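Local atomic coordinates of putative oxidoreductase (Bacteroides fragilis NCTC 9343, PDB entry 3FHL), a protein that probably acts as an oxidoreductase of the Gfo/Idh/MocA family, pairing an NAD-binding Rossmann fold with a C-terminal alpha/beta domain. Residues Ala22-Ser26 / Glu46-Gln50; Asp259-Leu265 / Ala304-Gly308; Gly174-Asn178 / Ile338-Tyr342. All blocks are in the same frame, centred on the assembly; numbering follows the deposited sequence.

Interaction 1. Residues Ala22-Ser26 / Glu46-Gln50; sequences APFIS and ERYPQ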
loop_
_atom_site.group_PDB
_atom_site.type_symbol
_atom_site.label_atom_id
_atom_site.label_comp_id
_atom_site.label_asym_id
_atom_site.label_seq_id
_atom_site.Cartn_x
_atom_site.Cartn_y
_atom_site.Cartn_z
ATOM N N ALA C 22 -30.125 19.128 -4.258
ATOM C CA ALA C 22 -31.592 19.129 -4.442
ATOM C C ALA C 22 -32.356 17.882 -3.957
ATOM O O ALA C 22 -33.391 18.040 -3.314
ATOM C CB ALA C 22 -31.970 19.497 -5.875
ATOM N N PRO C 23 -31.861 16.646 -4.238
ATOM C CA PRO C 23 -32.584 15.487 -3.701
ATOM C C PRO C 23 -32.711 15.434 -2.173
ATOM O O PRO C 23 -33.693 14.888 -1.676
ATOM C CB PRO C 23 -31.745 14.299 -4.201
ATOM C CG PRO C 23 -31.135 14.796 -5.419
ATOM C CD PRO C 23 -30.733 16.189 -5.074
ATOM N N PHE C 24 -31.739 16.002 -1.455
ATOM C CA PHE C 24 -31.723 15.987 0.015
ATOM C C PHE C 24 -32.355 17.217 0.680
ATOM O O PHE C 24 -33.080 17.080 1.665
ATOM C CB PHE C 24 -30.303 15.741 0.531
ATOM C CG PHE C 24 -29.765 14.402 0.130
ATOM C CD1 PHE C 24 -30.214 13.247 0.769
ATOM C CD2 PHE C 24 -28.887 14.283 -0.943
ATOM C CE1 PHE C 24 -29.741 11.990 0.390
ATOM C CE2 PHE C 24 -28.413 13.029 -1.339
ATOM C CZ PHE C 24 -28.851 11.879 -0.675
ATOM N N ILE C 25 -32.086 18.402 0.144
ATOM C CA ILE C 25 -32.773 19.617 0.597
ATOM C C ILE C 25 -34.294 19.417 0.460
ATOM O O ILE C 25 -35.048 19.774 1.363
ATOM C CB ILE C 25 -32.295 20.890 -0.166
ATOM C CG1 ILE C 25 -30.787 21.102 0.013
ATOM C CG2 ILE C 25 -33.062 22.141 0.326
ATOM C CD1 ILE C 25 -30.152 21.905 -1.075
ATOM N N SER C 26 -34.712 18.798 -0.648
ATOM C CA SER C 26 -36.113 18.482 -0.928
ATOM C C SER C 26 -36.734 17.469 0.041
ATOM O O SER C 26 -37.797 17.734 0.610
ATOM C CB SER C 26 -36.260 17.971 -2.359
ATOM O OG SER C 26 -37.616 17.901 -2.745
ATOM N N GLU C 46 -39.546 19.850 -13.579
ATOM C CA GLU C 46 -40.046 18.477 -13.683
ATOM C C GLU C 46 -40.063 17.756 -12.329
ATOM O O GLU C 46 -41.042 17.095 -11.991
ATOM C CB GLU C 46 -39.215 17.686 -14.708
ATOM C CG GLU C 46 -39.855 16.373 -15.211
ATOM C CD GLU C 46 -40.769 16.548 -16.432
ATOM O OE1 GLU C 46 -40.757 17.626 -17.071
ATOM O OE2 GLU C 46 -41.500 15.587 -16.759
ATOM N N ARG C 47 -38.995 17.903 -11.547
ATOM C CA ARG C 47 -38.887 17.169 -10.289
ATOM C C ARG C 47 -39.142 18.018 -9.044
ATOM O O ARG C 47 -39.522 17.501 -7.993
ATOM C CB ARG C 47 -37.531 16.471 -10.185
ATOM C CG ARG C 47 -37.589 15.218 -9.346
ATOM C CD ARG C 47 -36.219 14.647 -9.137
ATOM N NE ARG C 47 -36.014 14.299 -7.735
ATOM C CZ ARG C 47 -34.910 13.733 -7.262
ATOM N NH1 ARG C 47 -33.909 13.441 -8.085
ATOM N NH2 ARG C 47 -34.806 13.463 -5.969
ATOM N N TYR C 48 -38.934 19.322 -9.159
ATOM C CA TYR C 48 -39.139 20.214 -8.024
ATOM C C TYR C 48 -40.089 21.338 -8.416
ATOM O O TYR C 48 -39.674 22.494 -8.475
ATOM C CB TYR C 48 -37.792 20.773 -7.544
ATOM C CG TYR C 48 -36.759 19.700 -7.313
ATOM C CD1 TYR C 48 -36.874 18.825 -6.228
ATOM C CD2 TYR C 48 -35.680 19.536 -8.188
ATOM C CE1 TYR C 48 -35.934 17.823 -6.008
ATOM C CE2 TYR C 48 -34.731 18.520 -7.978
ATOM C CZ TYR C 48 -34.875 17.673 -6.881
ATOM O OH TYR C 48 -33.962 16.676 -6.637
ATOM N N PRO C 49 -41.381 21.013 -8.660
ATOM C CA PRO C 49 -42.266 22.031 -9.237
ATOM C C PRO C 49 -42.689 23.133 -8.250
ATOM O O PRO C 49 -43.274 24.128 -8.670
ATOM C CB PRO C 49 -43.485 21.215 -9.685
ATOM C CG PRO C 49 -43.532 20.065 -8.752
ATOM C CD PRO C 49 -42.102 19.749 -8.393
ATOM N N GLN C 50 -42.375 22.947 -6.967
ATOM C CA GLN C 50 -42.734 23.896 -5.909
ATOM C C GLN C 50 -41.592 24.859 -5.594
ATOM O O GLN C 50 -41.757 25.798 -4.809
ATOM C CB GLN C 50 -43.145 23.151 -4.633
ATOM C CG GLN C 50 -44.540 22.540 -4.660
ATOM C CD GLN C 50 -44.837 21.715 -3.420
ATOM O OE1 GLN C 50 -44.325 20.606 -3.260
ATOM N NE2 GLN C 50 -45.675 22.251 -2.537
#

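Interaction 2. Residues Asp259-Leu265 / Ala304-Gly308; sequences DKQEAAL and AGNYG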
loop_
_atom_site.group_PDB
_atom_site.type_symbol
_atom_site.label_atom_id
_atom_site.label_comp_id
_atom_site.label_asym_id
_atom_site.label_seq_id
_atom_site.Cartn_x
_atom_site.Cartn_y
_atom_site.Cartn_z
ATOM N N ASP C 259 -19.007 3.397 -2.395
ATOM C CA ASP C 259 -20.367 3.723 -2.003
ATOM C C ASP C 259 -21.255 3.857 -3.244
ATOM O O ASP C 259 -20.824 4.365 -4.289
ATOM C CB ASP C 259 -20.370 4.968 -1.111
ATOM C CG ASP C 259 -21.749 5.315 -0.601
ATOM O OD1 ASP C 259 -22.467 5.954 -1.374
ATOM O OD2 ASP C 259 -22.101 4.963 0.541
ATOM N N LYS C 260 -22.484 3.372 -3.122
ATOM C CA LYS C 260 -23.393 3.237 -4.261
ATOM C C LYS C 260 -24.358 4.417 -4.413
ATOM O O LYS C 260 -25.132 4.460 -5.376
ATOM C CB LYS C 260 -24.209 1.949 -4.112
ATOM C CG LYS C 260 -23.440 0.761 -3.496
ATOM C CD LYS C 260 -24.391 -0.249 -2.808
ATOM C CE LYS C 260 -25.275 -0.998 -3.818
ATOM N NZ LYS C 260 -24.518 -1.453 -5.033
ATOM N N GLN C 261 -24.320 5.364 -3.473
ATOM C CA GLN C 261 -25.276 6.487 -3.473
ATOM C C GLN C 261 -25.183 7.375 -4.695
ATOM O O GLN C 261 -26.209 7.709 -5.281
ATOM C CB GLN C 261 -25.130 7.357 -2.227
ATOM C CG GLN C 261 -25.661 6.734 -0.966
ATOM C CD GLN C 261 -25.356 7.599 0.230
ATOM O OE1 GLN C 261 -26.187 8.404 0.656
ATOM N NE2 GLN C 261 -24.143 7.477 0.751
ATOM N N GLU C 262 -23.960 7.736 -5.099
ATOM C CA GLU C 262 -23.775 8.676 -6.204
ATOM C C GLU C 262 -24.323 8.130 -7.529
ATOM O O GLU C 262 -24.957 8.868 -8.290
ATOM C CB GLU C 262 -22.304 9.086 -6.343
ATOM C CG GLU C 262 -22.065 10.133 -7.433
ATOM C CD GLU C 262 -20.602 10.529 -7.600
ATOM O OE1 GLU C 262 -19.762 10.160 -6.752
ATOM O OE2 GLU C 262 -20.299 11.224 -8.594
ATOM N N ALA C 263 -24.106 6.841 -7.783
ATOM C CA ALA C 263 -24.697 6.185 -8.956
ATOM C C ALA C 263 -26.237 6.191 -8.928
ATOM O O ALA C 263 -26.875 6.466 -9.946
ATOM C CB ALA C 263 -24.171 4.754 -9.110
ATOM N N ALA C 264 -26.821 5.890 -7.770
ATOM C CA ALA C 264 -28.277 5.878 -7.638
ATOM C C ALA C 264 -28.831 7.277 -7.838
ATOM O O ALA C 264 -29.811 7.468 -8.570
ATOM C CB ALA C 264 -28.697 5.311 -6.291
ATOM N N LEU C 265 -28.172 8.259 -7.230
ATOM C CA LEU C 265 -28.583 9.651 -7.375
ATOM C C LEU C 265 -28.424 10.181 -8.797
ATOM O O LEU C 265 -29.257 10.956 -9.253
ATOM C CB LEU C 265 -27.832 10.540 -6.393
ATOM C CG LEU C 265 -28.144 10.346 -4.910
ATOM C CD1 LEU C 265 -27.009 10.944 -4.082
ATOM C CD2 LEU C 265 -29.517 10.938 -4.501
ATOM N N ALA C 304 -25.578 2.087 6.859
ATOM C CA ALA C 304 -26.029 2.590 5.551
ATOM C C ALA C 304 -25.358 3.915 5.195
ATOM O O ALA C 304 -25.122 4.758 6.059
ATOM C CB ALA C 304 -27.539 2.759 5.540
ATOM N N GLY C 305 -25.063 4.096 3.916
ATOM C CA GLY C 305 -24.566 5.380 3.436
ATOM C C GLY C 305 -25.635 6.441 3.614
ATOM O O GLY C 305 -26.821 6.153 3.458
ATOM N N ASN C 306 -25.225 7.668 3.929
ATOM C CA ASN C 306 -26.193 8.681 4.360
ATOM C C ASN C 306 -25.803 10.096 3.958
ATOM O O ASN C 306 -25.525 10.916 4.817
ATOM C CB ASN C 306 -26.389 8.569 5.889
ATOM C CG ASN C 306 -27.523 9.434 6.418
ATOM O OD1 ASN C 306 -28.440 9.808 5.681
ATOM N ND2 ASN C 306 -27.448 9.777 7.708
ATOM N N TYR C 307 -25.780 10.393 2.659
ATOM C CA TYR C 307 -25.460 11.756 2.200
ATOM C C TYR C 307 -26.453 12.830 2.705
ATOM O O TYR C 307 -26.126 14.031 2.760
ATOM C CB TYR C 307 -25.365 11.822 0.664
ATOM C CG TYR C 307 -24.130 11.165 0.035
ATOM C CD1 TYR C 307 -24.089 10.893 -1.338
ATOM C CD2 TYR C 307 -23.015 10.810 0.806
ATOM C CE1 TYR C 307 -22.953 10.291 -1.932
ATOM C CE2 TYR C 307 -21.886 10.218 0.224
ATOM C CZ TYR C 307 -21.867 9.953 -1.143
ATOM O OH TYR C 307 -20.748 9.362 -1.711
ATOM N N GLY C 308 -27.665 12.400 3.057
ATOM C CA GLY C 308 -28.639 13.290 3.701
ATOM C C GLY C 308 -28.174 13.792 5.053
ATOM O O GLY C 308 -28.628 14.842 5.516
HETATM O O HOH W 1 -21.533 7.432 -3.422
#

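Interaction 3. Residues Gly174-Asn178 / Ile338-Tyr342; sequences GLTYN and IEAAY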
loop_
_atom_site.group_PDB
_atom_site.type_symbol
_atom_site.label_atom_id
_atom_site.label_comp_id
_atom_site.label_asym_id
_atom_site.label_seq_id
_atom_site.Cartn_x
_atom_site.Cartn_y
_atom_site.Cartn_z
ATOM N N GLY C 174 -5.006 16.962 -10.508
ATOM C CA GLY C 174 -4.504 15.612 -10.247
ATOM C C GLY C 174 -5.372 14.737 -9.356
ATOM O O GLY C 174 -6.387 15.188 -8.816
ATOM N N LEU C 175 -4.957 13.483 -9.200
ATOM C CA LEU C 175 -5.654 12.522 -8.343
ATOM C C LEU C 175 -5.529 12.879 -6.865
ATOM O O LEU C 175 -6.448 12.639 -6.092
ATOM C CB LEU C 175 -5.096 11.112 -8.561
ATOM C CG LEU C 175 -6.029 9.937 -8.264
ATOM C CD1 LEU C 175 -7.325 10.086 -9.032
ATOM C CD2 LEU C 175 -5.367 8.624 -8.609
ATOM N N THR C 176 -4.374 13.420 -6.486
ATOM C CA THR C 176 -4.096 13.826 -5.094
ATOM C C THR C 176 -5.047 14.925 -4.614
ATOM O O THR C 176 -5.441 14.946 -3.440
ATOM C CB THR C 176 -2.633 14.280 -4.936
ATOM O OG1 THR C 176 -1.768 13.245 -5.426
ATOM C CG2 THR C 176 -2.272 14.559 -3.454
ATOM N N TYR C 177 -5.416 15.824 -5.518
ATOM C CA TYR C 177 -6.473 16.801 -5.234
ATOM C C TYR C 177 -7.856 16.163 -5.300
ATOM O O TYR C 177 -8.600 16.230 -4.331
ATOM C CB TYR C 177 -6.416 17.999 -6.186
ATOM C CG TYR C 177 -5.564 19.149 -5.699
ATOM C CD1 TYR C 177 -4.306 19.393 -6.261
ATOM C CD2 TYR C 177 -6.015 20.004 -4.688
ATOM C CE1 TYR C 177 -3.509 20.457 -5.825
ATOM C CE2 TYR C 177 -5.223 21.075 -4.240
ATOM C CZ TYR C 177 -3.969 21.290 -4.816
ATOM O OH TYR C 177 -3.172 22.335 -4.395
ATOM N N ASN C 178 -8.182 15.527 -6.429
ATOM C CA ASN C 178 -9.532 15.022 -6.660
ATOM C C ASN C 178 -10.001 13.937 -5.687
ATOM O O ASN C 178 -11.091 14.042 -5.135
ATOM C CB ASN C 178 -9.701 14.577 -8.116
ATOM C CG ASN C 178 -9.732 15.753 -9.087
ATOM O OD1 ASN C 178 -10.307 16.806 -8.796
ATOM N ND2 ASN C 178 -9.118 15.571 -10.250
ATOM N N ILE C 338 -2.506 18.286 1.471
ATOM C CA ILE C 338 -2.314 18.115 0.025
ATOM C C ILE C 338 -1.062 18.863 -0.465
ATOM O O ILE C 338 -0.254 18.315 -1.211
ATOM C CB ILE C 338 -3.543 18.577 -0.772
ATOM C CG1 ILE C 338 -4.708 17.598 -0.585
ATOM C CG2 ILE C 338 -3.214 18.717 -2.263
ATOM C CD1 ILE C 338 -6.004 18.028 -1.281
ATOM N N GLU C 339 -0.896 20.103 -0.016
ATOM C CA GLU C 339 0.267 20.896 -0.383
ATOM C C GLU C 339 1.547 20.275 0.161
ATOM O O GLU C 339 2.559 20.262 -0.531
ATOM C CB GLU C 339 0.096 22.352 0.067
ATOM C CG GLU C 339 -0.917 23.119 -0.805
ATOM C CD GLU C 339 -1.222 24.528 -0.294
ATOM O OE1 GLU C 339 -0.789 24.892 0.826
ATOM O OE2 GLU C 339 -1.910 25.275 -1.021
ATOM N N ALA C 340 1.489 19.737 1.380
ATOM C CA ALA C 340 2.635 19.028 1.966
ATOM C C ALA C 340 2.993 17.756 1.201
ATOM O O ALA C 340 4.167 17.431 1.061
ATOM C CB ALA C 340 2.396 18.721 3.413
ATOM N N ALA C 341 1.977 17.056 0.705
ATOM C CA ALA C 341 2.160 15.866 -0.126
ATOM C C ALA C 341 2.843 16.206 -1.459
ATOM O O ALA C 341 3.790 15.525 -1.875
ATOM C CB ALA C 341 0.811 15.163 -0.357
ATOM N N TYR C 342 2.380 17.272 -2.112
ATOM C CA TYR C 342 3.027 17.764 -3.328
ATOM C C TYR C 342 4.478 18.212 -3.076
ATOM O O TYR C 342 5.366 17.910 -3.869
ATOM C CB TYR C 342 2.188 18.856 -4.010
ATOM C CG TYR C 342 1.093 18.294 -4.913
ATOM C CD1 TYR C 342 1.389 17.806 -6.183
ATOM C CD2 TYR C 342 -0.236 18.265 -4.503
ATOM C CE1 TYR C 342 0.389 17.301 -7.021
ATOM C CE2 TYR C 342 -1.240 17.750 -5.328
ATOM C CZ TYR C 342 -0.923 17.261 -6.581
ATOM O OH TYR C 342 -1.916 16.747 -7.409
HETATM O O HOH W 2 -3.638 24.578 -3.042
#

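Interaction 1. Residues Ala22-Ser26 / Glu46-Gln50
Tyr48 lays its phenol against Ala22, Pro23 and Ser26 and buries more surface here than any other residue. Its side chain leaves the loop with CG anti to the carbonyl carbon (chi1 -51°), which sends the ring toward helix 15-27. Successive ring atoms then meet successive turns of the helix: CE1 of Tyr48 lies 3.7 Å from CB of Ser26, while CZ of Tyr48 lies 3.6 Å from CB of Ala22. The small methyl of Ala22 and the short Ser26 side chain suit a place where a whole ring must come close to the helix.

At the far end, OH of Tyr48 comes within 3.2 Å of N of Pro23. No hydrogen bond results, because a proline nitrogen carries no hydrogen; the helix is kinked here, where N of Pro23 and N of Phe24 both lack a bond to the preceding turn, the first necessarily so. The flank of the Pro23 ring fills in instead, with CG 3.6 Å from OH of Tyr48. Arg47 covers the same proline and hydroxyl. Its chain bends at chi3 (133°), bringing NH2 to 3.6 Å from CB of Pro23, and the guanidinium face is spread 3.1 Å above OH of Tyr48, which sits over its centre.

Helix 15-27 is the crossover between parallel strands 6-10 and 31-37 of the Rossmann sheet, and Leu33 of the latter strand touches both Ala22 and Tyr48. Since no hydrogen bond or ion pair joins the two segments, the loop is fitted to the helix by shape and dispersion, with the tyrosine oxygen in van der Waals contact with both the proline ring and the guanidinium face.

Interaction 2. Residues Asp259-Leu265 / Ala304-Gly308
Gln261, in the first turn of helix 261-266, faces Gly305 with their CA atoms 7.0 Å apart, a helix start set against an irregular loop. From there the extended Gln261 side chain reaches the loop backbone. N of Tyr307 gives a hydrogen bond of 2.9 Å to OE1 of Gln261, nearly straight at 174° and in the carbonyl plane, on a lone pair; Trp276 donates to the same oxygen through its indole.

NE2 of Gln261 lies 3.5 Å above the centre of the Tyr307 ring, so the phenol face covers the nitrogen, while NE2 of Gln261 donates to OD1 of Asp259 at 3.1 Å, with weak bonds to OD2 of Asp259 and O of Trp127 besides. OD1 of Asp259 also accepts from N of Gln261 (2.9 Å), the capping bond of the helix, and the two donors approach from opposite faces of the carboxylate plane. OD2 of Asp259 turns to N of Ala129.

Gly305 fits because NE2 of Gln261 and OD2 of Asp259 crowd the side where a side chain would stand. CD1 of Leu265 lies at the edge of the Tyr307 ring, 4.0 Å from CD1 of Tyr307. A water bonds OD1 of Asp259 and N of Glu262 and donates to OH of Tyr307 at 2.7 Å; that hydroxyl also bonds Asp128.

Both segments belong to the C-terminal alpha/beta domain, and Phe24 of helix 15-27 packs on Leu265 and Tyr307, setting the contact against the Rossmann fold. The donors converging on Asp259 would be expected to favour its ionised form, and glutamine, donor and acceptor at once, can join helix cap to loop backbone.

Interaction 3. Residues Gly174-Asn178 / Ile338-Tyr342
Tyr177 projects from the short helix 175-178 across Ile338 and Tyr342 of helix 328-347. From CB, an unusual chi1 of -91° swings the ring toward the second helix although the CA-CB bond itself does not point there. CG and CD2 come first over Ile338, whose CD1 is 3.9 Å from CD2 of Tyr177. The ring then covers the branch methyl: CG2 of Ile338 stands 3.7 Å from the ring centroid and 13° off the normal, a CH-pi contact made with CE2 and CZ nearest. Ile338 carries CG2 anti to its backbone N, which lifts the methyl out to meet that face.

CD1 and CE1 of Tyr177 meet Tyr342 obliquely, with CE1 of Tyr177 3.6 Å from CE2 of Tyr342. The two ring planes are inclined by 30° and slid apart, so overlap is slight. At the tip, OH of Tyr177 shares a water (2.7 Å) with Glu339, whose OE2 accepts from it at 2.7 Å.

Tyr342 runs the opposite way, past Thr176, and its OH is 3.6 Å from CB of Thr176. Both hydroxyls then find the same carboxylate, OH of Tyr342 on one oxygen of Asp211 and OG1 of Thr176 on the other. Thr176 suits this place by being half apolar, its methyl side facing Tyr342 and Ala341.

The two helices lie on one side of the mixed sheet, where Leu201 and Ile216 pack on them. No hydrogen bond joins the two segments directly; the touching is mostly apolar and aromatic, and the polar links are indirect: Asp211 on the inner side, and a water between the exposed Tyr177 and Glu339.

Interactions 1 and 2 meet directly although their centres are about 17 Å apart. Phe24 of helix 15-27 turns away from the 46-50 loop and packs on the second contact: its CD1 is 3.3 Å from CA of Gly308, and its CE2 is 3.7 Å from CD1 of Leu265. The Rossmann fold and the C-terminal domain are thus in contact there. Interaction 3 lies across the chain's centre from both, its nearest atoms about 18 Å from interaction 1 and about 10 Å from interaction 2, and it joins helices on the mixed sheet. The sequence interval spanned by interaction 3 contains all of interaction 2, whereas interaction 1 precedes both.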